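Local structure of FACT-Spt16 (Cicer arietinum, 5CE6) at residues 46-51 / 189-194; 311-316 / 444-449; 321-326 / 414-419; 347-352 / 388-393. The protein is a subunit of the FACT histone chaperone, whose N-terminal module has a peptidase-like fold and probably helps bind histones H3-H4 during transcription. One frame throughout, in Å; residues are numbered along the deposited sequence. Where two conformers were deposited one is given.

Contact 1 (46-51 / 189-194)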
loop_
_atom_site.group_PDB
_atom_site.type_symbol
_atom_site.label_atom_id
_atom_site.label_comp_id
_atom_site.label_asym_id
_atom_site.label_seq_id
_atom_site.Cartn_x
_atom_site.Cartn_y
_atom_site.Cartn_z
ATOM N N ASP A 46 -10.805 5.570 -21.658
ATOM C CA ASP A 46 -10.244 6.566 -20.755
ATOM C C ASP A 46 -9.254 5.985 -19.749
ATOM O O ASP A 46 -8.228 6.597 -19.454
ATOM C CB ASP A 46 -11.384 7.276 -20.021
ATOM C CG ASP A 46 -11.030 8.694 -19.621
ATOM O OD1 ASP A 46 -10.039 9.239 -20.155
ATOM O OD2 ASP A 46 -11.755 9.267 -18.779
ATOM N N LEU A 47 -9.563 4.802 -19.229
ATOM C CA LEU A 47 -8.775 4.206 -18.159
ATOM C C LEU A 47 -8.253 2.818 -18.517
ATOM O O LEU A 47 -7.281 2.347 -17.928
ATOM C CB LEU A 47 -9.610 4.113 -16.884
ATOM C CG LEU A 47 -9.999 5.443 -16.244
ATOM C CD1 LEU A 47 -10.735 5.195 -14.953
ATOM C CD2 LEU A 47 -8.759 6.283 -16.005
ATOM N N TRP A 48 -8.905 2.160 -19.468
ATOM C CA TRP A 48 -8.553 0.773 -19.784
ATOM C C TRP A 48 -7.887 0.607 -21.145
ATOM O O TRP A 48 -7.927 -0.474 -21.732
ATOM C CB TRP A 48 -9.781 -0.132 -19.663
ATOM C CG TRP A 48 -10.316 -0.191 -18.271
ATOM C CD1 TRP A 48 -11.361 0.526 -17.767
ATOM C CD2 TRP A 48 -9.822 -0.996 -17.189
ATOM N NE1 TRP A 48 -11.553 0.214 -16.443
ATOM C CE2 TRP A 48 -10.625 -0.723 -16.064
ATOM C CE3 TRP A 48 -8.777 -1.922 -17.063
ATOM C CZ2 TRP A 48 -10.422 -1.342 -14.826
ATOM C CZ3 TRP A 48 -8.573 -2.535 -15.831
ATOM C CH2 TRP A 48 -9.395 -2.247 -14.733
ATOM N N GLY A 49 -7.273 1.684 -21.631
ATOM C CA GLY A 49 -6.493 1.662 -22.860
ATOM C C GLY A 49 -7.160 1.054 -24.080
ATOM O O GLY A 49 -6.483 0.446 -24.913
ATOM N N SER A 50 -8.479 1.222 -24.186
ATOM C CA SER A 50 -9.270 0.677 -25.296
ATOM C C SER A 50 -9.149 -0.840 -25.455
ATOM O O SER A 50 -9.270 -1.373 -26.565
ATOM C CB SER A 50 -8.912 1.370 -26.617
ATOM O OG SER A 50 -9.360 2.712 -26.628
ATOM N N SER A 51 -8.907 -1.535 -24.349
ATOM C CA SER A 51 -8.628 -2.970 -24.406
ATOM C C SER A 51 -9.863 -3.841 -24.629
ATOM O O SER A 51 -10.928 -3.595 -24.060
ATOM C CB SER A 51 -7.885 -3.426 -23.149
ATOM O OG SER A 51 -8.570 -3.027 -21.976
ATOM N N ASN A 189 -4.009 2.204 -14.440
ATOM C CA ASN A 189 -4.900 3.266 -13.998
ATOM C C ASN A 189 -6.337 2.784 -13.893
ATOM O O ASN A 189 -7.139 3.347 -13.144
ATOM C CB ASN A 189 -4.810 4.475 -14.933
ATOM C CG ASN A 189 -3.459 5.162 -14.867
ATOM O OD1 ASN A 189 -2.735 5.029 -13.884
ATOM N ND2 ASN A 189 -3.115 5.903 -15.915
ATOM N N GLY A 190 -6.669 1.742 -14.645
ATOM C CA GLY A 190 -8.002 1.181 -14.560
ATOM C C GLY A 190 -8.161 0.454 -13.241
ATOM O O GLY A 190 -9.137 0.661 -12.514
ATOM N N PHE A 191 -7.201 -0.412 -12.934
ATOM C CA PHE A 191 -7.219 -1.120 -11.659
ATOM C C PHE A 191 -7.153 -0.165 -10.466
ATOM O O PHE A 191 -7.827 -0.383 -9.457
ATOM C CB PHE A 191 -6.093 -2.150 -11.604
ATOM C CG PHE A 191 -6.347 -3.349 -12.460
ATOM C CD1 PHE A 191 -7.476 -4.133 -12.249
ATOM C CD2 PHE A 191 -5.476 -3.689 -13.481
ATOM C CE1 PHE A 191 -7.724 -5.248 -13.036
ATOM C CE2 PHE A 191 -5.716 -4.800 -14.276
ATOM C CZ PHE A 191 -6.841 -5.583 -14.049
ATOM N N SER A 192 -6.356 0.894 -10.593
ATOM C CA SER A 192 -6.254 1.914 -9.543
ATOM C C SER A 192 -7.609 2.548 -9.228
ATOM O O SER A 192 -7.981 2.701 -8.062
ATOM C CB SER A 192 -5.244 2.994 -9.938
ATOM O OG SER A 192 -5.258 4.066 -9.008
ATOM N N ALA A 193 -8.348 2.904 -10.274
ATOM C CA ALA A 193 -9.689 3.458 -10.111
ATOM C C ALA A 193 -10.622 2.416 -9.496
ATOM O O ALA A 193 -11.415 2.718 -8.608
ATOM C CB ALA A 193 -10.230 3.936 -11.454
ATOM N N LEU A 194 -10.520 1.181 -9.978
ATOM C CA LEU A 194 -11.346 0.092 -9.485
ATOM C C LEU A 194 -11.145 -0.171 -7.995
ATOM O O LEU A 194 -12.113 -0.391 -7.260
ATOM C CB LEU A 194 -11.043 -1.186 -10.279
ATOM C CG LEU A 194 -11.951 -2.379 -10.029
ATOM C CD1 LEU A 194 -13.389 -2.056 -10.410
ATOM C CD2 LEU A 194 -11.445 -3.561 -10.842
#

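Contact 2 (311-316 / 444-449)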
loop_
_atom_site.group_PDB
_atom_site.type_symbol
_atom_site.label_atom_id
_atom_site.label_comp_id
_atom_site.label_asym_id
_atom_site.label_seq_id
_atom_site.Cartn_x
_atom_site.Cartn_y
_atom_site.Cartn_z
ATOM N N SER A 311 -2.342 -1.100 6.445
ATOM C CA SER A 311 -2.515 0.116 7.232
ATOM C C SER A 311 -1.127 0.619 7.536
ATOM O O SER A 311 -0.145 -0.099 7.329
ATOM C CB SER A 311 -3.290 -0.155 8.528
ATOM O OG SER A 311 -2.568 -1.044 9.376
ATOM N N ASN A 312 -1.026 1.842 8.038
ATOM C CA ASN A 312 0.290 2.394 8.301
ATOM C C ASN A 312 0.243 3.442 9.396
ATOM O O ASN A 312 -0.752 4.158 9.528
ATOM C CB ASN A 312 0.848 3.063 7.054
ATOM C CG ASN A 312 2.313 3.391 7.206
ATOM O OD1 ASN A 312 3.115 2.514 7.532
ATOM N ND2 ASN A 312 2.670 4.651 7.007
ATOM N N ILE A 313 1.324 3.544 10.166
ATOM C CA ILE A 313 1.471 4.667 11.090
ATOM C C ILE A 313 2.948 4.991 11.162
ATOM O O ILE A 313 3.788 4.131 10.925
ATOM C CB ILE A 313 0.913 4.324 12.499
ATOM C CG1 ILE A 313 0.656 5.593 13.323
ATOM C CG2 ILE A 313 1.875 3.415 13.262
ATOM C CD1 ILE A 313 0.174 5.277 14.745
ATOM N N ALA A 314 3.278 6.247 11.431
ATOM C CA ALA A 314 4.667 6.624 11.638
ATOM C C ALA A 314 4.670 7.749 12.647
ATOM O O ALA A 314 3.817 8.638 12.589
ATOM C CB ALA A 314 5.332 7.076 10.338
ATOM N N ARG A 315 5.620 7.686 13.579
ATOM C CA ARG A 315 5.766 8.722 14.606
ATOM C C ARG A 315 7.224 9.076 14.748
ATOM O O ARG A 315 8.096 8.260 14.475
ATOM C CB ARG A 315 5.231 8.217 15.948
ATOM C CG ARG A 315 3.716 7.975 15.983
ATOM C CD ARG A 315 2.947 9.297 15.941
ATOM N NE ARG A 315 1.491 9.089 16.009
ATOM C CZ ARG A 315 0.695 9.004 14.945
ATOM N NH1 ARG A 315 1.196 9.096 13.717
ATOM N NH2 ARG A 315 -0.614 8.837 15.109
ATOM N N THR A 316 7.486 10.307 15.170
ATOM C CA THR A 316 8.839 10.741 15.470
ATOM C C THR A 316 8.893 11.133 16.943
ATOM O O THR A 316 7.992 11.810 17.450
ATOM C CB THR A 316 9.220 11.939 14.619
ATOM O OG1 THR A 316 9.152 11.559 13.244
ATOM C CG2 THR A 316 10.638 12.396 14.931
ATOM N N THR A 444 -5.775 5.454 12.920
ATOM C CA THR A 444 -4.572 5.187 13.703
ATOM C C THR A 444 -4.395 6.239 14.796
ATOM O O THR A 444 -3.272 6.531 15.213
ATOM C CB THR A 444 -3.320 5.224 12.812
ATOM O OG1 THR A 444 -3.393 6.378 11.965
ATOM C CG2 THR A 444 -3.245 3.989 11.933
ATOM N N SER A 445 -5.496 6.827 15.250
ATOM C CA SER A 445 -5.425 7.793 16.342
ATOM C C SER A 445 -5.089 7.069 17.653
ATOM O O SER A 445 -5.859 6.237 18.119
ATOM C CB SER A 445 -6.757 8.536 16.476
ATOM O OG SER A 445 -6.608 9.689 17.287
ATOM N N ILE A 446 -3.935 7.380 18.243
ATOM C CA ILE A 446 -3.476 6.660 19.435
ATOM C C ILE A 446 -3.075 7.579 20.576
ATOM O O ILE A 446 -2.478 7.137 21.564
ATOM C CB ILE A 446 -2.280 5.753 19.131
ATOM C CG1 ILE A 446 -1.134 6.553 18.509
ATOM C CG2 ILE A 446 -2.696 4.612 18.224
ATOM C CD1 ILE A 446 0.134 5.731 18.322
ATOM N N GLY A 447 -3.397 8.858 20.440
ATOM C CA GLY A 447 -3.067 9.818 21.472
ATOM C C GLY A 447 -2.383 11.018 20.863
ATOM O O GLY A 447 -1.954 10.980 19.710
ATOM N N SER A 448 -2.277 12.088 21.641
ATOM C CA SER A 448 -1.742 13.346 21.132
ATOM C C SER A 448 -0.400 13.219 20.422
ATOM O O SER A 448 0.540 12.613 20.938
ATOM C CB SER A 448 -1.623 14.366 22.260
ATOM O OG SER A 448 -0.947 15.523 21.810
ATOM N N LYS A 449 -0.336 13.790 19.222
ATOM C CA LYS A 449 0.894 13.846 18.447
ATOM C C LYS A 449 1.640 15.115 18.770
ATOM O O LYS A 449 2.708 15.362 18.209
ATOM C CB LYS A 449 0.582 13.835 16.950
ATOM C CG LYS A 449 0.172 12.498 16.410
ATOM C CD LYS A 449 -0.093 12.569 14.911
ATOM C CE LYS A 449 -1.438 13.182 14.566
ATOM N NZ LYS A 449 -1.713 12.945 13.104
HETATM O O HOH W 1 -2.341 9.753 17.472
HETATM O O HOH W 2 0.885 9.760 18.946
#

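Contact 3 (321-326 / 414-419)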
loop_
_atom_site.group_PDB
_atom_site.type_symbol
_atom_site.label_atom_id
_atom_site.label_comp_id
_atom_site.label_asym_id
_atom_site.label_seq_id
_atom_site.Cartn_x
_atom_site.Cartn_y
_atom_site.Cartn_z
ATOM N N ALA A 321 15.098 17.783 22.417
ATOM C CA ALA A 321 15.131 18.410 21.100
ATOM C C ALA A 321 15.621 19.843 21.165
ATOM O O ALA A 321 15.254 20.588 22.072
ATOM C CB ALA A 321 13.754 18.375 20.477
ATOM N N ASP A 322 16.437 20.232 20.191
ATOM C CA ASP A 322 16.888 21.612 20.105
ATOM C C ASP A 322 15.772 22.478 19.508
ATOM O O ASP A 322 14.735 21.947 19.101
ATOM C CB ASP A 322 18.249 21.713 19.377
ATOM C CG ASP A 322 18.168 21.492 17.872
ATOM O OD1 ASP A 322 17.128 21.755 17.242
ATOM O OD2 ASP A 322 19.199 21.066 17.303
ATOM N N PRO A 323 15.947 23.807 19.486
ATOM C CA PRO A 323 14.826 24.634 19.026
ATOM C C PRO A 323 14.392 24.397 17.578
ATOM O O PRO A 323 13.211 24.593 17.275
ATOM C CB PRO A 323 15.364 26.054 19.184
ATOM C CG PRO A 323 16.296 25.949 20.312
ATOM C CD PRO A 323 16.985 24.635 20.137
ATOM N N ILE A 324 15.317 23.987 16.711
ATOM C CA ILE A 324 14.990 23.801 15.306
ATOM C C ILE A 324 14.222 22.500 15.145
ATOM O O ILE A 324 13.218 22.435 14.424
ATOM C CB ILE A 324 16.255 23.784 14.434
ATOM C CG1 ILE A 324 17.006 25.112 14.583
ATOM C CG2 ILE A 324 15.899 23.531 12.974
ATOM C CD1 ILE A 324 18.251 25.222 13.736
ATOM N N GLN A 325 14.689 21.464 15.836
ATOM C CA GLN A 325 14.017 20.157 15.795
ATOM C C GLN A 325 12.600 20.284 16.351
ATOM O O GLN A 325 11.665 19.692 15.820
ATOM C CB GLN A 325 14.805 19.121 16.596
ATOM C CG GLN A 325 16.185 18.755 16.002
ATOM C CD GLN A 325 17.055 17.983 16.972
ATOM O OE1 GLN A 325 16.943 18.146 18.190
ATOM N NE2 GLN A 325 17.948 17.146 16.437
ATOM N N SER A 326 12.446 21.080 17.412
ATOM C CA SER A 326 11.156 21.249 18.057
ATOM C C SER A 326 10.199 21.999 17.148
ATOM O O SER A 326 9.053 21.581 16.960
ATOM C CB SER A 326 11.312 22.042 19.363
ATOM O OG SER A 326 12.105 21.336 20.295
ATOM N N HIS A 414 18.725 20.768 9.103
ATOM C CA HIS A 414 19.947 20.867 9.886
ATOM C C HIS A 414 19.626 21.301 11.313
ATOM O O HIS A 414 18.928 22.297 11.519
ATOM C CB HIS A 414 20.920 21.845 9.226
ATOM C CG HIS A 414 21.522 21.325 7.960
ATOM N ND1 HIS A 414 22.882 21.203 7.778
ATOM C CD2 HIS A 414 20.946 20.872 6.821
ATOM C CE1 HIS A 414 23.121 20.710 6.574
ATOM N NE2 HIS A 414 21.963 20.498 5.975
ATOM N N CYS A 415 20.117 20.542 12.292
ATOM C CA CYS A 415 19.872 20.862 13.691
ATOM C C CYS A 415 20.754 22.020 14.126
ATOM O O CYS A 415 21.637 22.466 13.389
ATOM C CB CYS A 415 20.088 19.643 14.598
ATOM S SG CYS A 415 21.801 19.155 14.858
ATOM N N GLU A 416 20.514 22.504 15.333
ATOM C CA GLU A 416 21.228 23.668 15.820
ATOM C C GLU A 416 22.717 23.413 16.011
ATOM O O GLU A 416 23.553 24.104 15.419
ATOM C CB GLU A 416 20.593 24.171 17.115
ATOM C CG GLU A 416 21.273 25.402 17.659
ATOM C CD GLU A 416 20.360 26.202 18.561
ATOM O OE1 GLU A 416 20.777 26.492 19.696
ATOM O OE2 GLU A 416 19.229 26.520 18.131
ATOM N N ASN A 417 23.059 22.438 16.845
ATOM C CA ASN A 417 24.468 22.139 17.075
ATOM C C ASN A 417 24.967 21.166 16.027
ATOM O O ASN A 417 24.655 19.979 16.073
ATOM C CB ASN A 417 24.700 21.563 18.471
ATOM C CG ASN A 417 26.152 21.159 18.700
ATOM O OD1 ASN A 417 27.078 21.771 18.162
ATOM N ND2 ASN A 417 26.354 20.113 19.493
ATOM N N SER A 418 25.751 21.671 15.083
ATOM C CA SER A 418 26.172 20.870 13.942
ATOM C C SER A 418 27.251 19.841 14.298
ATOM O O SER A 418 27.600 18.987 13.483
ATOM C CB SER A 418 26.610 21.776 12.790
ATOM O OG SER A 418 27.560 22.733 13.227
ATOM N N LYS A 419 27.768 19.911 15.522
ATOM C CA LYS A 419 28.691 18.886 15.993
ATOM C C LYS A 419 27.921 17.640 16.435
ATOM O O LYS A 419 28.513 16.588 16.690
ATOM C CB LYS A 419 29.570 19.418 17.128
HETATM O O HOH W 3 21.645 20.487 18.573
#

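Contact 4 (347-352 / 388-393)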
loop_
_atom_site.group_PDB
_atom_site.type_symbol
_atom_site.label_atom_id
_atom_site.label_comp_id
_atom_site.label_asym_id
_atom_site.label_seq_id
_atom_site.Cartn_x
_atom_site.Cartn_y
_atom_site.Cartn_z
ATOM N N ASN A 347 -12.652 17.345 -3.223
ATOM C CA ASN A 347 -11.396 18.094 -3.249
ATOM C C ASN A 347 -10.312 17.356 -4.032
ATOM O O ASN A 347 -10.278 16.139 -4.033
ATOM C CB ASN A 347 -10.904 18.355 -1.825
ATOM C CG ASN A 347 -11.777 19.337 -1.070
ATOM O OD1 ASN A 347 -12.674 19.957 -1.638
ATOM N ND2 ASN A 347 -11.493 19.506 0.224
ATOM N N LYS A 348 -9.417 18.098 -4.682
ATOM C CA LYS A 348 -8.301 17.481 -5.410
ATOM C C LYS A 348 -7.204 17.026 -4.452
ATOM O O LYS A 348 -6.931 17.702 -3.466
ATOM C CB LYS A 348 -7.704 18.487 -6.396
ATOM C CG LYS A 348 -8.624 18.857 -7.548
ATOM C CD LYS A 348 -8.021 19.940 -8.428
ATOM C CE LYS A 348 -8.595 19.885 -9.839
ATOM N NZ LYS A 348 -10.083 19.791 -9.836
ATOM N N LEU A 349 -6.566 15.894 -4.741
ATOM C CA LEU A 349 -5.440 15.442 -3.920
ATOM C C LEU A 349 -4.355 16.514 -3.897
ATOM O O LEU A 349 -3.703 16.725 -2.879
ATOM C CB LEU A 349 -4.875 14.110 -4.422
ATOM C CG LEU A 349 -5.467 12.797 -3.889
ATOM C CD1 LEU A 349 -6.951 12.699 -4.138
ATOM C CD2 LEU A 349 -4.754 11.608 -4.517
ATOM N N SER A 350 -4.182 17.208 -5.020
ATOM C CA SER A 350 -3.184 18.274 -5.107
ATOM C C SER A 350 -3.481 19.425 -4.156
ATOM O O SER A 350 -2.570 20.041 -3.607
ATOM C CB SER A 350 -3.063 18.789 -6.544
ATOM O OG SER A 350 -4.322 19.200 -7.048
ATOM N N ALA A 351 -4.758 19.729 -3.955
ATOM C CA ALA A 351 -5.107 20.794 -3.028
ATOM C C ALA A 351 -4.726 20.385 -1.603
ATOM O O ALA A 351 -4.314 21.223 -0.786
ATOM C CB ALA A 351 -6.595 21.111 -3.120
ATOM N N ALA A 352 -4.880 19.098 -1.311
ATOM C CA ALA A 352 -4.536 18.557 -0.004
ATOM C C ALA A 352 -3.035 18.637 0.238
ATOM O O ALA A 352 -2.594 19.009 1.325
ATOM C CB ALA A 352 -5.035 17.121 0.136
ATOM N N LEU A 388 -3.096 7.230 -6.528
ATOM C CA LEU A 388 -3.646 8.151 -5.543
ATOM C C LEU A 388 -2.542 8.777 -4.702
ATOM O O LEU A 388 -2.688 8.922 -3.491
ATOM C CB LEU A 388 -4.639 7.435 -4.625
ATOM C CG LEU A 388 -5.979 7.021 -5.231
ATOM C CD1 LEU A 388 -6.844 6.367 -4.164
ATOM C CD2 LEU A 388 -6.688 8.236 -5.807
ATOM N N ASN A 389 -1.431 9.133 -5.337
ATOM C CA ASN A 389 -0.359 9.821 -4.627
ATOM C C ASN A 389 -0.761 11.253 -4.295
ATOM O O ASN A 389 -1.147 12.027 -5.177
ATOM C CB ASN A 389 0.922 9.775 -5.473
ATOM C CG ASN A 389 2.157 10.181 -4.695
ATOM O OD1 ASN A 389 2.214 11.269 -4.124
ATOM N ND2 ASN A 389 3.167 9.310 -4.686
ATOM N N ILE A 390 -0.709 11.603 -3.014
ATOM C CA ILE A 390 -1.055 12.954 -2.595
ATOM C C ILE A 390 0.138 13.852 -2.874
ATOM O O ILE A 390 1.040 13.986 -2.042
ATOM C CB ILE A 390 -1.423 13.014 -1.090
ATOM C CG1 ILE A 390 -2.495 11.971 -0.767
ATOM C CG2 ILE A 390 -1.927 14.414 -0.709
ATOM C CD1 ILE A 390 -2.622 11.682 0.717
ATOM N N ASN A 391 0.151 14.446 -4.063
ATOM C CA ASN A 391 1.220 15.368 -4.436
ATOM C C ASN A 391 0.675 16.519 -5.274
ATOM O O ASN A 391 -0.485 16.502 -5.665
ATOM C CB ASN A 391 2.375 14.627 -5.139
ATOM C CG ASN A 391 1.979 14.039 -6.492
ATOM O OD1 ASN A 391 1.542 14.749 -7.393
ATOM N ND2 ASN A 391 2.179 12.738 -6.648
ATOM N N ALA A 392 1.516 17.515 -5.549
ATOM C CA ALA A 392 1.090 18.731 -6.246
ATOM C C ALA A 392 0.607 18.528 -7.684
ATOM O O ALA A 392 -0.062 19.401 -8.242
ATOM C CB ALA A 392 2.207 19.774 -6.208
ATOM N N LYS A 393 0.941 17.390 -8.283
ATOM C CA LYS A 393 0.591 17.150 -9.677
ATOM C C LYS A 393 -0.633 16.247 -9.840
ATOM O O LYS A 393 -1.092 16.015 -10.960
ATOM C CB LYS A 393 1.782 16.563 -10.439
#

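Contact 1 (46-51 / 189-194)
Trp48 lays its indole on the backbone of helix 188-196 at Gly190 and pushes the far end of the ring against Phe191. From CB, which stays clear of the helix, CG stands anti to the carbonyl carbon (chi1 -64°), and the ring reaches outward from there. CD2 and CE2 pass over the glycine, with Gly190 CA 3.6 Å from Trp48 CE2. Gly190 CA lies over the six-membered ring of Trp48, 3.5 Å from its centroid, in a CH-pi contact. Farther out, Trp48 CZ2 comes to 3.3 Å from Gly190 C. At the tip CH2 and CZ3 meet the Phe191 ring, Trp48 CH2 lying 3.7 Å from CD1 of Phe191, in a T-shaped stack with planes at 86° and the indole supplying the edge. NE1 turns to His39 ND1 in helix 26-42. Beside the indole, Leu47 CD1 rests 3.8 Å from Ala193 CB. The loop between helix 26-42 and strand 53-58, part of the N-terminal lobe, is thus joined to helix 188-196. No hydrogen bond links the two segments; the indole lies directly on Gly190 CA, in the space where a CB would have to go, so the fit depends on bare backbone under an aromatic face, with shape and dispersion doing the work.

Contact 2 (311-316 / 444-449)
The guanidinium of Arg315 is sandwiched between two aliphatic groups: Lys449 CD sits over the centre of one face, 3.7 Å from Arg315 CZ, and Ile313 CD1 lies toward the rim of the other. The lysine chain crosses the arginine at about a right angle. Ile313 and Ile446 meet end to end through their methyls, CD1 of Ile313 being 3.6 Å from CD1 of Ile446, while Ile313 and Thr444 run alongside in opposite senses. Strand 309-319 belongs to a mixed sheet of the domain related to the M24 metallopeptidases, and the 444-449 loop drapes over it between strand 440-442 and helix 451-454. The arginine chain is bent at chi2, and Arg315 NH1 donates to Ala314 O at 2.9 Å. Two waters link the strand to the loop: one takes NH2 of Arg315 at 3.1 Å and also the Ile446 N-H, the other takes NE, and both donate to Gly447 O. Asp431 pairs with Arg315 NH2 and with Lys449 NZ, which also bonds to Gln336; the shared carboxylate probably offsets the nearness of two positive charges. A leucine in place of Arg315 would probably leave Asp431 without one of its mates and both waters without a donor from the strand.

Contact 3 (321-326 / 414-419)
Asp322 swings CG between its backbone N and carbonyl carbon (chi1 73°), which sends one carboxylate oxygen back to the start of helix 323-342 and the other across to Glu416. Gln325, with CG beside its own N and an extended chain beyond, reaches back to the same residue. The result is a capping box: OD1 of Asp322, the N-cap, accepts from Gln325 N at 2.8 Å, nearly straight at 174°, and weakly from Ile324 N, while Gln325 OE1 receives the Asp322 N-H at 2.9 Å. Here the cap also serves tertiary structure, since Asp322 OD2 accepts from Glu416 N at 2.8 Å, the donor standing above the carboxylate plane. The two carboxylates of Asp322 and Glu416 are nearly parallel, their planes 14° apart, but keep their oxygens separated; the helix N terminus would probably help to stabilise the Asp322 charge. An alanine at Asp322 would remove both acceptors, and would probably leave the first helical N-H groups uncapped and the Glu416 N-H without its mate. Around this polar centre, Ile324 CG2 lies 3.6 Å from His414 O, and Pro323 CD touches Glu416 OE2 at 3.6 Å. Gln325 NE2 donates to Ala295 O; Ala295, with Ser420 and Asn422, belongs to the potassium site of this peptidase-like domain, which probably places the capping glutamine in the second shell of the ion, its side chain about 5 Å away. A single water completes the link, donating to Asp322 OD2 and accepting from Asn417 N at 3.0 Å.

Contact 4 (347-352 / 388-393)
Leu349, in the first turn of helix 349-363, packs its CD2 methyl against the backbone of the 388-393 loop, 3.5 Å from Leu388 O and 3.7 Å from Asn389 O. Leu349 CD2 also meets Leu388 CD2 at 4.1 Å. Ile390 in turn points CG2, anti to its own backbone N, at Leu349 O (3.6 Å), and Ile390 CG2 touches Ala352 CB at 4.2 Å. This is the close-fitting, buried end, where Phe404 of strand 403-414 adds to the apolar surroundings of Leu349, Leu388 and Ile390. In the M24-like domain, the contact fastens the start of helix 349-363 to the long loop between strands 376-378 and 403-414. Toward the exposed end, branched apolar side chains give way to a serine set against main chain: Ser350 CA makes a CH...O contact with Asn391 O at 3.3 Å, and Ser350 CB lies 3.5 Å from Ala392 O, while the serine hydroxyl is engaged by Asp395 OD1. Here the loop holds its own shape through an Asx turn, Asn391 OD1 accepting from Lys393 N at 2.9 Å with the donor in the carbonyl plane. Exposed Ala392 directs its CB away from Ser350 and rests on Tyr353, meeting the serine through its carbonyl.

How the contacts relate
From the N terminus, contact 1 closes first, bringing the loop after helix 26-42 to helix 188-196 across most of the N-terminal lobe. It is complete before any other opens, and contacts 2, 3 and 4 all belong to the peptidase-like half. There the loops lie one within another: 311-316 / 444-449 encloses 321-326 / 414-419, which in turn encloses 347-352 / 388-393. Contact 2 ties strand 309-319 to the loop between strand 440-442 and helix 451-454, contact 3 the following helix to a strand connection, and contact 4 the next helix to a long loop. Contacts 1 and 4, though far apart in sequence, approach to about 5 Å between nearest atoms without touching.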